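Local coordinates for Serine/threonine-protein kinase PknE (Mycobacterium tuberculosis, PDB 2H34) that transfers phosphate from ATP to serine and threonine residues of proteins through its cytoplasmic kinase domain, and probably supports survival of the bacterium in the host during infection, at residues A203-S208 and E278-T283. Sequence-based numbering, arbitrary orientation.
Sequences APERFS and EDRYVT
Glu205 and Arg280 join two backbones that stay well apart: the closest CA pairs are Ala203 with Arg280 at 11.0 Å and Glu205 with Glu278 at 11.3 Å, so side chains alone bridge the gap. Residues 204-207 have helical backbone angles and include a bond from Phe207 N to Pro204 O, whereas 278-279 end a 3-10 segment from which the chain runs on toward helix 284-293.

The two charged side chains approach from opposite directions and meet end-on as a bidentate salt bridge. Arg280 NH2 donates to Glu205 OE1 over 2.8 Å and NH1 to OE2 over 3.0 Å, with N-H...O angles of 165° and 161°. Each oxygen offers its syn lone pair, and the carboxylate and guanidinium planes differ by 16°; nearly coplanar and doubly bonded, the two groups restrain each other's rotation. Glu205 reaches this position because CG lies between its backbone N and carbonyl carbon and the chain then bends at chi2, folding the carboxylate back toward Pro204. Around the guanidinium, Ala203 CB lies 4.0 Å and Pro204 CD 3.8 Å from NH2, both placed obliquely to its plane, and Tyr219 of helix 217-230 touches the same three residues. Arg280 NE also donates to Ala274 O, and NH2 makes a weak bond to Lys275 O, so the buried cation is fixed to its own loop as well. On the other segment, neighbouring Arg206 forms a salt bridge with Asp159, the predicted proton acceptor.

Glu205 is the glutamate of the APE sequence that closes a protein kinase's activation segment, and its ion pair with the arginine of the later loop is characteristic of the C-terminal lobe; here it ties that motif to the loop between helices 264-272 and 284-293.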
loop_
_atom_site.group_PDB
_atom_site.type_symbol
_atom_site.label_atom_id
_atom_site.label_comp_id
_atom_site.label_asym_id
_atom_site.label_seq_id
_atom_site.Cartn_x
_atom_site.Cartn_y
_atom_site.Cartn_z
ATOM N N ALA A 203 9.615 -0.833 -9.369
ATOM C CA ALA A 203 9.845 -0.562 -10.783
ATOM C C ALA A 203 11.310 -0.236 -11.014
ATOM O O ALA A 203 11.975 0.278 -10.117
ATOM C CB ALA A 203 8.956 0.587 -11.255
ATOM N N PRO A 204 11.821 -0.548 -12.215
ATOM C CA PRO A 204 13.210 -0.290 -12.522
ATOM C C PRO A 204 13.563 1.197 -12.531
ATOM O O PRO A 204 14.630 1.565 -12.056
ATOM C CB PRO A 204 13.368 -0.893 -13.914
ATOM C CG PRO A 204 12.239 -1.846 -14.054
ATOM C CD PRO A 204 11.137 -1.184 -13.351
ATOM N N GLU A 205 12.671 2.048 -13.037
ATOM C CA GLU A 205 12.987 3.480 -13.184
ATOM C C GLU A 205 13.373 4.162 -11.866
ATOM O O GLU A 205 13.935 5.265 -11.865
ATOM C CB GLU A 205 11.854 4.247 -13.872
ATOM C CG GLU A 205 10.545 4.272 -13.102
ATOM C CD GLU A 205 9.623 3.125 -13.473
ATOM O OE1 GLU A 205 10.114 2.059 -13.904
ATOM O OE2 GLU A 205 8.404 3.290 -13.342
ATOM N N ARG A 206 13.077 3.492 -10.755
ATOM C CA ARG A 206 13.375 4.018 -9.431
ATOM C C ARG A 206 14.857 3.900 -9.052
ATOM O O ARG A 206 15.353 4.665 -8.220
ATOM C CB ARG A 206 12.520 3.307 -8.395
ATOM C CG ARG A 206 11.032 3.457 -8.621
ATOM C CD ARG A 206 10.254 3.036 -7.382
ATOM N NE ARG A 206 10.824 3.615 -6.167
ATOM C CZ ARG A 206 10.390 3.385 -4.930
ATOM N NH1 ARG A 206 9.354 2.574 -4.698
ATOM N NH2 ARG A 206 11.010 3.976 -3.912
ATOM N N PHE A 207 15.560 2.950 -9.663
ATOM C CA PHE A 207 16.969 2.706 -9.327
ATOM C C PHE A 207 17.951 3.751 -9.895
ATOM O O PHE A 207 19.002 3.988 -9.299
ATOM C CB PHE A 207 17.389 1.260 -9.660
ATOM C CG PHE A 207 16.485 0.205 -9.046
ATOM C CD1 PHE A 207 16.506 -0.044 -7.675
ATOM C CD2 PHE A 207 15.601 -0.530 -9.839
ATOM C CE1 PHE A 207 15.643 -1.009 -7.105
ATOM C CE2 PHE A 207 14.760 -1.502 -9.283
ATOM C CZ PHE A 207 14.781 -1.739 -7.915
ATOM N N SER A 208 17.600 4.386 -11.017
ATOM C CA SER A 208 18.377 5.517 -11.546
ATOM C C SER A 208 17.457 6.693 -11.886
ATOM O O SER A 208 16.365 6.801 -11.332
ATOM C CB SER A 208 19.202 5.093 -12.771
ATOM O OG SER A 208 20.368 5.900 -12.939
ATOM N N GLU A 278 5.865 3.401 -20.036
ATOM C CA GLU A 278 4.833 3.831 -20.966
ATOM C C GLU A 278 4.071 2.676 -21.597
ATOM O O GLU A 278 3.097 2.901 -22.299
ATOM C CB GLU A 278 5.423 4.742 -22.038
ATOM C CG GLU A 278 6.023 6.005 -21.455
ATOM C CD GLU A 278 6.684 6.890 -22.495
ATOM O OE1 GLU A 278 7.640 6.433 -23.166
ATOM O OE2 GLU A 278 6.253 8.059 -22.626
ATOM N N ASP A 279 4.506 1.446 -21.337
ATOM C CA ASP A 279 3.772 0.263 -21.788
ATOM C C ASP A 279 2.785 -0.271 -20.775
ATOM O O ASP A 279 2.027 -1.180 -21.089
ATOM C CB ASP A 279 4.736 -0.841 -22.152
ATOM C CG ASP A 279 5.820 -0.348 -23.028
ATOM O OD1 ASP A 279 5.536 0.599 -23.790
ATOM O OD2 ASP A 279 6.951 -0.876 -22.949
ATOM N N ARG A 280 2.812 0.271 -19.563
ATOM C CA ARG A 280 2.016 -0.273 -18.478
ATOM C C ARG A 280 0.676 0.414 -18.500
ATOM O O ARG A 280 0.460 1.307 -19.322
ATOM C CB ARG A 280 2.694 -0.040 -17.129
ATOM C CG ARG A 280 4.024 -0.734 -16.982
ATOM C CD ARG A 280 4.641 -0.381 -15.653
ATOM N NE ARG A 280 6.101 -0.375 -15.701
ATOM C CZ ARG A 280 6.857 0.516 -15.064
ATOM N NH1 ARG A 280 6.282 1.477 -14.350
ATOM N NH2 ARG A 280 8.178 0.454 -15.138
ATOM N N TYR A 281 -0.220 0.010 -17.600
ATOM C CA TYR A 281 -1.481 0.696 -17.450
ATOM C C TYR A 281 -1.199 2.072 -16.896
ATOM O O TYR A 281 -0.247 2.256 -16.154
ATOM C CB TYR A 281 -2.409 -0.066 -16.521
ATOM C CG TYR A 281 -2.696 -1.491 -16.948
ATOM C CD1 TYR A 281 -1.971 -2.559 -16.418
ATOM C CD2 TYR A 281 -3.707 -1.776 -17.860
ATOM C CE1 TYR A 281 -2.238 -3.868 -16.803
ATOM C CE2 TYR A 281 -3.983 -3.076 -18.244
ATOM C CZ TYR A 281 -3.245 -4.111 -17.718
ATOM O OH TYR A 281 -3.523 -5.397 -18.091
ATOM N N VAL A 282 -2.015 3.038 -17.295
ATOM C CA VAL A 282 -1.845 4.430 -16.885
ATOM C C VAL A 282 -2.408 4.656 -15.480
ATOM O O VAL A 282 -1.927 5.517 -14.736
ATOM C CB VAL A 282 -2.488 5.372 -17.925
ATOM C CG1 VAL A 282 -2.536 6.818 -17.430
ATOM C CG2 VAL A 282 -1.688 5.294 -19.205
ATOM N N THR A 283 -3.425 3.868 -15.136
ATOM C CA THR A 283 -3.988 3.867 -13.794
ATOM C C THR A 283 -4.097 2.477 -13.154
ATOM O O THR A 283 -4.116 1.442 -13.831
ATOM C CB THR A 283 -5.398 4.482 -13.759
ATOM O OG1 THR A 283 -6.312 3.604 -14.421
ATOM C CG2 THR A 283 -5.410 5.854 -14.402
#